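Local atomic coordinates of methylated-DNA--protein-cysteine methyltransferase (Thermococcus kodakarensis, PDB entry 1MGT), a protein that repairs O6-methylguanine and O4-methylthymine in DNA by transferring the methyl group to one of its own cysteines, which irreversibly inactivates it. Residues K95-L100 with R132-I137; V139-V144 with G151-G156; R143-D148 with E158-L163. All blocks are in the same frame, centred on the assembly; numbering follows the deposited sequence.

Contact 1. Residues K95-L100 with R132-I137; sequences KVYEWL and RNPYPI. With SO4 (sulfate ion), chain D.
The amide oxygen OD1 of N133 takes a bond from the backbone N of Y135 at 2.9 Å, closing an Asx turn, and at the same time rests 4.0 Å above the centre of the Y97 ring. The Y135 N-H comes from above the carbonyl plane, 66° out of it. CG of N133 is anti to its backbone N (chi1 178°), which lays the amide along the ring at 40° to its plane. Y97 reaches in from helix 91-103; its OH lies 3.3 Å from N133 CA and bonds to the carbonyl of A129, so the ring is tied to the end of helix 123-131. Beyond N133, P134 CD meets Y97 CE2 at 3.9 Å. The outer side is polar: R132, whose NH1 bonds to G128 O, points NE at O2 of a sulfate at 3.3 Å, probably left from crystallisation and also held by R50. On the inner side, N133 ND2 makes a weak bond to V139 O and lies close to C141, the inferred nucleophile. This placement, between the recognition helix of the helix-turn-helix and that cysteine, corresponds to the asparagine hinge of MGMT-family proteins.

Contact 2. Residues V139-V144 with G151-G156; sequences VPCHRV and GYYSSG
Two different first torsions bring C141 and Y153 together: SG of C141 sits between its backbone N and carbonyl carbon (chi1 65°), whereas the Y153 ring swings anti to its backbone N (chi1 -165°) and carries CE1 to the cysteine sulfur. The first segment carries the PCHR active-site motif of the MGMT family, with C141, the inferred methyl acceptor, beginning a short 3-10 turn directly after the inverse gamma turn at P140. SG approaches CE1 of Y153 at 3.5 Å, a sulfur-aromatic contact that is oblique to the ring, 4.8 Å from its centroid. The same CE1 touches H142, whose CB is 3.9 Å away, so a single ring corner packs against both residues. No direct hydrogen bond joins the two segments. Beyond the ring, a type I turn from Y153 to G156 leads into helix 157-166, whose K160 and L163 also pack on Y153. The H142 imidazole leads on past the ring, and its NE2 is hydrogen-bonded to E167 OE1, an oxygen that R143 NH2 also engages in a salt bridge. The guanidinium of R143 lies with one face on P140 CB. This cysteine-histidine-glutamate order is consistent with the water-mediated relay described for MGMT-family proteins. Here one water, in the plane of the Y153 ring, bonds to H142 ND1 at 2.9 Å and Y153 OH at 2.6 Å, and lies 3.5 Å from C141 SG.

Contact 3. Residues R143-D148 with E158-L163; sequences RVVAHD and EEKKFL. With SO4 (sulfate ion), chain B.
K160 drives its ammonium group into the carbonyl of V144, with NZ 2.8 Å from V144 O, and this bond is the tight heart of an otherwise sparse contact. The donor comes in at a C=O...N angle of 153°, tilted 17° from the carbonyl plane. With CG anti to the backbone N (chi1 -166°) and the chain extended to its end, the lysine reaches from helix 157-166 to strand 144-145. NZ also bonds to the carbonyls of I150 and Y152, so three main-chain oxygens grip it. Cut back to an alanine here, the side chain would no longer reach, and the three carbonyls would probably lose their common donor, leaving the loop between strand and helix freer to shift. Packing thins quickly outward: V145 CG1 comes no nearer than 4.4 Å to K160 CE. Beyond it the segment runs away from the helix into solvent, where H147 makes no contact with residues 158-163. Instead its backbone N bonds to sulfate O2 at 2.7 Å, nearly straight; ND1 also approaches O2, but too closely for the details to be trusted. The ion, probably from the crystallisation liquor, is held by G113 N as well. On the exposed helix surface, K161 NZ and E158 OE2 form a long ion pair of 3.6 Å. E159 makes a salt bridge to R39 on helix 33-49, an inter-helix pair of the kind linked to this protein's hyperthermostability. Three carbonyl oxygens around the buried lysine would be expected to favour its charged form.

How the contacts relate
The three contacts follow one another through the DNA-binding half of the chain. Contact 1 comes first along the chain; contacts 2 and 3 overlap at R143 and V144. The centre of contact 1 lies about 10 Å from that of contact 2 and about 15 Å from that of contact 3, while the centres of contacts 2 and 3 are about 6 Å apart. Contact 1 joins helix 91-103 to the loop after helix 123-131; contact 3 joins strand 144-145 to helix 157-166; contact 2, with the inferred nucleophile, lies between. L100 of the first touches V144 of the others, and L163 packs on H142. The active-site loop therefore lies between helix 91-103 and helix 157-166, within the DNA-binding domain.

Contact 1. Residues K95-L100 with R132-I137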
# COMPACT_ATOMS: atom_id res chain seq x y z
N LYS A 95 -10.81 -9.05 -2.40
CA LYS A 95 -11.10 -9.97 -1.28
C LYS A 95 -9.87 -10.13 -0.41
O LYS A 95 -9.93 -10.04 0.83
CB LYS A 95 -11.57 -11.31 -1.81
CG LYS A 95 -11.79 -12.44 -0.80
CD LYS A 95 -11.84 -13.77 -1.58
CE LYS A 95 -12.20 -14.95 -0.71
NZ LYS A 95 -11.72 -16.24 -1.34
N VAL A 96 -8.73 -10.33 -1.06
CA VAL A 96 -7.48 -10.46 -0.29
C VAL A 96 -7.17 -9.17 0.44
O VAL A 96 -6.86 -9.17 1.65
CB VAL A 96 -6.33 -10.87 -1.22
CG1 VAL A 96 -4.97 -10.75 -0.53
CG2 VAL A 96 -6.54 -12.26 -1.80
N TYR A 97 -7.24 -8.02 -0.25
CA TYR A 97 -6.92 -6.74 0.39
C TYR A 97 -7.81 -6.42 1.58
O TYR A 97 -7.39 -5.94 2.63
CB TYR A 97 -6.99 -5.55 -0.62
CG TYR A 97 -6.07 -5.72 -1.79
CD1 TYR A 97 -4.94 -6.52 -1.76
CD2 TYR A 97 -6.32 -5.04 -3.00
CE1 TYR A 97 -4.10 -6.70 -2.82
CE2 TYR A 97 -5.47 -5.21 -4.09
CZ TYR A 97 -4.38 -6.02 -4.02
OH TYR A 97 -3.55 -6.21 -5.10
N GLU A 98 -9.11 -6.66 1.44
CA GLU A 98 -10.03 -6.40 2.55
C GLU A 98 -9.76 -7.34 3.73
O GLU A 98 -9.75 -6.86 4.87
CB GLU A 98 -11.48 -6.58 2.08
CG GLU A 98 -11.95 -5.43 1.20
CD GLU A 98 -13.39 -5.60 0.73
OE1 GLU A 98 -14.01 -4.57 0.44
OE2 GLU A 98 -13.87 -6.75 0.64
N TRP A 99 -9.55 -8.62 3.45
CA TRP A 99 -9.32 -9.54 4.61
C TRP A 99 -8.09 -9.14 5.37
O TRP A 99 -8.03 -9.07 6.61
CB TRP A 99 -9.22 -10.99 4.10
CG TRP A 99 -9.28 -11.98 5.24
CD1 TRP A 99 -10.42 -12.58 5.71
CD2 TRP A 99 -8.19 -12.44 6.05
NE1 TRP A 99 -10.09 -13.42 6.77
CE2 TRP A 99 -8.75 -13.35 6.99
CE3 TRP A 99 -6.83 -12.22 6.06
CZ2 TRP A 99 -7.96 -14.01 7.94
CZ3 TRP A 99 -6.03 -12.86 7.01
CH2 TRP A 99 -6.62 -13.76 7.92
N LEU A 100 -7.01 -8.85 4.63
CA LEU A 100 -5.75 -8.43 5.21
C LEU A 100 -5.91 -7.17 6.04
O LEU A 100 -5.40 -7.04 7.17
CB LEU A 100 -4.76 -8.18 4.04
CG LEU A 100 -3.37 -7.72 4.42
CD1 LEU A 100 -2.67 -8.82 5.25
CD2 LEU A 100 -2.56 -7.39 3.17
N ARG A 132 0.83 -6.56 -6.88
CA ARG A 132 -0.03 -5.63 -7.57
C ARG A 132 -0.78 -4.66 -6.70
O ARG A 132 -1.55 -3.87 -7.27
CB ARG A 132 -1.03 -6.40 -8.45
CG ARG A 132 -0.30 -7.14 -9.59
CD ARG A 132 -1.19 -8.24 -10.15
NE ARG A 132 -0.64 -8.86 -11.36
CZ ARG A 132 0.24 -9.86 -11.36
NH1 ARG A 132 0.67 -10.38 -10.22
NH2 ARG A 132 0.67 -10.36 -12.51
N ASN A 133 -0.64 -4.71 -5.38
CA ASN A 133 -1.41 -3.81 -4.54
C ASN A 133 -1.17 -2.35 -4.89
O ASN A 133 -0.06 -1.86 -4.75
CB ASN A 133 -0.98 -4.09 -3.07
CG ASN A 133 -1.67 -3.19 -2.08
OD1 ASN A 133 -2.74 -2.67 -2.35
ND2 ASN A 133 -1.04 -3.04 -0.91
N PRO A 134 -2.21 -1.64 -5.31
CA PRO A 134 -2.06 -0.23 -5.64
C PRO A 134 -2.18 0.65 -4.43
O PRO A 134 -2.07 1.88 -4.47
CB PRO A 134 -3.24 -0.01 -6.63
CG PRO A 134 -4.30 -0.93 -6.15
CD PRO A 134 -3.58 -2.12 -5.57
N TYR A 135 -2.43 0.06 -3.22
CA TYR A 135 -2.59 0.79 -2.01
C TYR A 135 -1.64 0.40 -0.86
O TYR A 135 -2.14 0.01 0.22
CB TYR A 135 -4.03 0.60 -1.47
CG TYR A 135 -5.13 0.76 -2.51
CD1 TYR A 135 -6.05 -0.26 -2.69
CD2 TYR A 135 -5.26 1.93 -3.26
CE1 TYR A 135 -7.08 -0.13 -3.61
CE2 TYR A 135 -6.28 2.06 -4.20
CZ TYR A 135 -7.18 1.03 -4.37
OH TYR A 135 -8.22 1.13 -5.28
N PRO A 136 -0.36 0.53 -1.05
CA PRO A 136 0.62 0.23 0.02
C PRO A 136 0.32 1.13 1.20
O PRO A 136 -0.33 2.20 1.13
CB PRO A 136 1.96 0.50 -0.59
CG PRO A 136 1.69 1.44 -1.72
CD PRO A 136 0.35 1.01 -2.26
N ILE A 137 0.79 0.72 2.38
CA ILE A 137 0.60 1.38 3.64
C ILE A 137 -0.81 1.12 4.18
O ILE A 137 -0.97 0.44 5.21
CB ILE A 137 0.91 2.88 3.73
CG1 ILE A 137 2.34 3.16 3.24
CG2 ILE A 137 0.72 3.40 5.16
CD1 ILE A 137 2.56 4.65 2.97
S SO4 D . -2.27 -7.89 -14.76
O1 SO4 D . -3.24 -6.94 -15.39
O2 SO4 D . -1.18 -7.12 -14.07
O3 SO4 D . -1.66 -8.76 -15.83
O4 SO4 D . -2.96 -8.77 -13.77

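Contact 2. Residues V139-V144 with G151-G156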
# COMPACT_ATOMS: atom_id res chain seq x y z
N VAL A 139 -3.36 -0.69 2.79
CA VAL A 139 -3.68 -2.17 2.69
C VAL A 139 -2.31 -2.69 3.13
O VAL A 139 -1.28 -2.46 2.46
CB VAL A 139 -4.06 -2.57 1.27
CG1 VAL A 139 -3.96 -4.09 1.09
CG2 VAL A 139 -5.49 -2.11 0.99
N PRO A 140 -2.22 -3.25 4.33
CA PRO A 140 -0.93 -3.61 4.87
C PRO A 140 -0.20 -4.79 4.39
O PRO A 140 0.13 -5.71 5.20
CB PRO A 140 -1.24 -3.59 6.39
CG PRO A 140 -2.59 -4.24 6.43
CD PRO A 140 -3.33 -3.55 5.27
N CYS A 141 0.23 -4.79 3.11
CA CYS A 141 0.96 -5.91 2.55
C CYS A 141 2.36 -6.04 3.15
O CYS A 141 2.96 -7.12 3.00
CB CYS A 141 0.99 -5.82 1.02
SG CYS A 141 1.89 -4.38 0.44
N HIS A 142 2.83 -5.04 3.88
CA HIS A 142 4.15 -5.13 4.53
C HIS A 142 4.06 -6.11 5.72
O HIS A 142 5.13 -6.52 6.18
CB HIS A 142 4.63 -3.79 5.03
CG HIS A 142 3.67 -3.04 5.89
ND1 HIS A 142 2.56 -2.40 5.34
CD2 HIS A 142 3.60 -2.80 7.21
CE1 HIS A 142 1.86 -1.82 6.29
NE2 HIS A 142 2.49 -2.05 7.46
N ARG A 143 2.86 -6.41 6.17
CA ARG A 143 2.70 -7.36 7.30
C ARG A 143 2.69 -8.80 6.81
O ARG A 143 2.59 -9.74 7.64
CB ARG A 143 1.39 -7.06 8.04
CG ARG A 143 1.47 -5.68 8.71
CD ARG A 143 0.20 -5.36 9.51
NE ARG A 143 0.23 -3.91 9.76
CZ ARG A 143 -0.83 -3.14 9.94
NH1 ARG A 143 -2.07 -3.60 9.92
NH2 ARG A 143 -0.60 -1.82 10.12
N VAL A 144 2.79 -9.02 5.51
CA VAL A 144 2.81 -10.40 4.97
C VAL A 144 4.26 -10.76 4.74
O VAL A 144 4.95 -10.11 3.94
CB VAL A 144 1.98 -10.50 3.69
CG1 VAL A 144 1.99 -11.92 3.16
CG2 VAL A 144 0.56 -9.98 3.93
N GLY A 151 10.61 -11.68 3.38
CA GLY A 151 9.81 -11.88 2.17
C GLY A 151 9.96 -10.69 1.22
O GLY A 151 10.61 -9.70 1.53
N TYR A 152 9.31 -10.75 0.07
CA TYR A 152 9.38 -9.70 -0.94
C TYR A 152 8.43 -8.54 -0.63
O TYR A 152 7.50 -8.66 0.16
CB TYR A 152 9.07 -10.30 -2.31
CG TYR A 152 9.07 -9.39 -3.51
CD1 TYR A 152 10.24 -8.91 -4.09
CD2 TYR A 152 7.86 -9.01 -4.08
CE1 TYR A 152 10.20 -8.07 -5.20
CE2 TYR A 152 7.80 -8.18 -5.18
CZ TYR A 152 8.98 -7.71 -5.74
OH TYR A 152 8.90 -6.88 -6.84
N TYR A 153 8.71 -7.42 -1.25
CA TYR A 153 7.91 -6.20 -1.14
C TYR A 153 8.10 -5.44 -2.46
O TYR A 153 9.25 -5.17 -2.81
CB TYR A 153 8.36 -5.35 0.03
CG TYR A 153 7.40 -4.26 0.44
CD1 TYR A 153 6.09 -4.53 0.80
CD2 TYR A 153 7.84 -2.94 0.47
CE1 TYR A 153 5.23 -3.51 1.18
CE2 TYR A 153 6.99 -1.92 0.84
CZ TYR A 153 5.69 -2.21 1.19
OH TYR A 153 4.85 -1.18 1.56
N SER A 154 7.02 -5.05 -3.13
CA SER A 154 7.22 -4.35 -4.41
C SER A 154 7.90 -3.02 -4.30
O SER A 154 8.57 -2.61 -5.28
CB SER A 154 5.91 -4.33 -5.20
OG SER A 154 4.87 -3.78 -4.42
N SER A 155 7.83 -2.32 -3.17
CA SER A 155 8.46 -1.04 -2.99
C SER A 155 9.75 -1.04 -2.21
O SER A 155 10.05 0.00 -1.60
CB SER A 155 7.49 -0.04 -2.31
OG SER A 155 6.36 0.13 -3.13
N GLY A 156 10.53 -2.12 -2.18
CA GLY A 156 11.79 -2.12 -1.46
C GLY A 156 11.82 -2.80 -0.11
O GLY A 156 10.92 -2.66 0.71
O HOH W 1 2.46 -1.63 2.59

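Contact 3. Residues R143-D148 with E158-L163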
# COMPACT_ATOMS: atom_id res chain seq x y z
N ARG A 143 2.86 -6.41 6.17
CA ARG A 143 2.70 -7.36 7.30
C ARG A 143 2.69 -8.80 6.81
O ARG A 143 2.59 -9.74 7.64
CB ARG A 143 1.39 -7.06 8.04
CG ARG A 143 1.47 -5.68 8.71
CD ARG A 143 0.20 -5.36 9.51
NE ARG A 143 0.23 -3.91 9.76
CZ ARG A 143 -0.83 -3.14 9.94
NH1 ARG A 143 -2.07 -3.60 9.92
NH2 ARG A 143 -0.60 -1.82 10.12
N VAL A 144 2.79 -9.02 5.51
CA VAL A 144 2.81 -10.40 4.97
C VAL A 144 4.26 -10.76 4.74
O VAL A 144 4.95 -10.11 3.94
CB VAL A 144 1.98 -10.50 3.69
CG1 VAL A 144 1.99 -11.92 3.16
CG2 VAL A 144 0.56 -9.98 3.93
N VAL A 145 4.76 -11.73 5.50
CA VAL A 145 6.16 -12.14 5.42
C VAL A 145 6.35 -13.60 5.02
O VAL A 145 5.39 -14.33 4.82
CB VAL A 145 6.84 -11.95 6.81
CG1 VAL A 145 6.80 -10.48 7.22
CG2 VAL A 145 6.10 -12.76 7.89
N ALA A 146 7.62 -14.01 4.86
CA ALA A 146 7.87 -15.43 4.50
C ALA A 146 7.97 -16.21 5.82
O ALA A 146 8.14 -15.61 6.88
CB ALA A 146 9.15 -15.58 3.70
N HIS A 147 7.85 -17.54 5.76
CA HIS A 147 7.98 -18.28 7.01
C HIS A 147 9.43 -18.23 7.49
O HIS A 147 9.65 -18.39 8.68
CB HIS A 147 7.56 -19.75 6.85
CG HIS A 147 8.57 -20.56 6.09
ND1 HIS A 147 8.55 -20.70 4.73
CD2 HIS A 147 9.63 -21.28 6.54
CE1 HIS A 147 9.57 -21.47 4.36
NE2 HIS A 147 10.23 -21.83 5.45
N ASP A 148 10.40 -18.03 6.59
CA ASP A 148 11.81 -18.00 7.00
C ASP A 148 12.51 -16.68 6.76
O ASP A 148 13.75 -16.64 6.77
CB ASP A 148 12.57 -19.13 6.28
CG ASP A 148 12.46 -19.05 4.77
OD1 ASP A 148 13.17 -19.82 4.08
OD2 ASP A 148 11.66 -18.25 4.24
N GLU A 158 14.04 -2.23 2.35
CA GLU A 158 14.27 -1.26 3.41
C GLU A 158 12.96 -0.57 3.79
O GLU A 158 12.75 -0.24 4.96
CB GLU A 158 15.32 -0.22 2.99
CG GLU A 158 16.72 -0.83 2.95
CD GLU A 158 17.18 -1.23 4.34
OE1 GLU A 158 16.92 -0.45 5.30
OE2 GLU A 158 17.81 -2.30 4.47
N GLU A 159 12.11 -0.34 2.76
CA GLU A 159 10.82 0.29 3.03
C GLU A 159 9.97 -0.68 3.87
O GLU A 159 9.29 -0.23 4.79
CB GLU A 159 10.11 0.61 1.70
CG GLU A 159 10.67 1.86 1.02
CD GLU A 159 11.83 1.63 0.10
OE1 GLU A 159 12.59 0.65 0.23
OE2 GLU A 159 12.02 2.48 -0.83
N LYS A 160 10.01 -1.96 3.52
CA LYS A 160 9.21 -2.93 4.30
C LYS A 160 9.66 -2.98 5.76
O LYS A 160 8.86 -2.97 6.71
CB LYS A 160 9.32 -4.33 3.69
CG LYS A 160 8.23 -5.28 4.28
CD LYS A 160 8.36 -6.63 3.57
CE LYS A 160 7.20 -7.57 3.90
NZ LYS A 160 7.33 -8.84 3.13
N LYS A 161 10.96 -3.01 5.97
CA LYS A 161 11.56 -3.04 7.30
C LYS A 161 11.24 -1.79 8.10
O LYS A 161 10.98 -1.83 9.30
CB LYS A 161 13.08 -3.19 7.18
CG LYS A 161 13.57 -4.61 7.22
CD LYS A 161 15.05 -4.74 6.92
CE LYS A 161 15.92 -3.93 7.86
NZ LYS A 161 17.39 -4.13 7.56
N PHE A 162 11.24 -0.64 7.43
CA PHE A 162 10.92 0.62 8.08
C PHE A 162 9.49 0.62 8.61
O PHE A 162 9.21 1.05 9.74
CB PHE A 162 11.15 1.77 7.10
CG PHE A 162 10.54 3.06 7.53
CD1 PHE A 162 11.13 3.83 8.51
CD2 PHE A 162 9.35 3.49 6.95
CE1 PHE A 162 10.54 5.03 8.91
CE2 PHE A 162 8.77 4.68 7.34
CZ PHE A 162 9.37 5.44 8.32
N LEU A 163 8.56 0.14 7.76
CA LEU A 163 7.18 0.06 8.16
C LEU A 163 7.03 -0.95 9.33
O LEU A 163 6.33 -0.63 10.27
CB LEU A 163 6.26 -0.37 7.02
CG LEU A 163 6.13 0.71 5.89
CD1 LEU A 163 5.18 0.20 4.83
CD2 LEU A 163 5.67 2.02 6.51
S SO4 B . 5.80 -18.88 2.89
O1 SO4 B . 5.86 -17.65 1.98
O2 SO4 B . 7.11 -18.96 3.57
O3 SO4 B . 5.54 -20.03 2.00
O4 SO4 B . 4.71 -18.72 3.87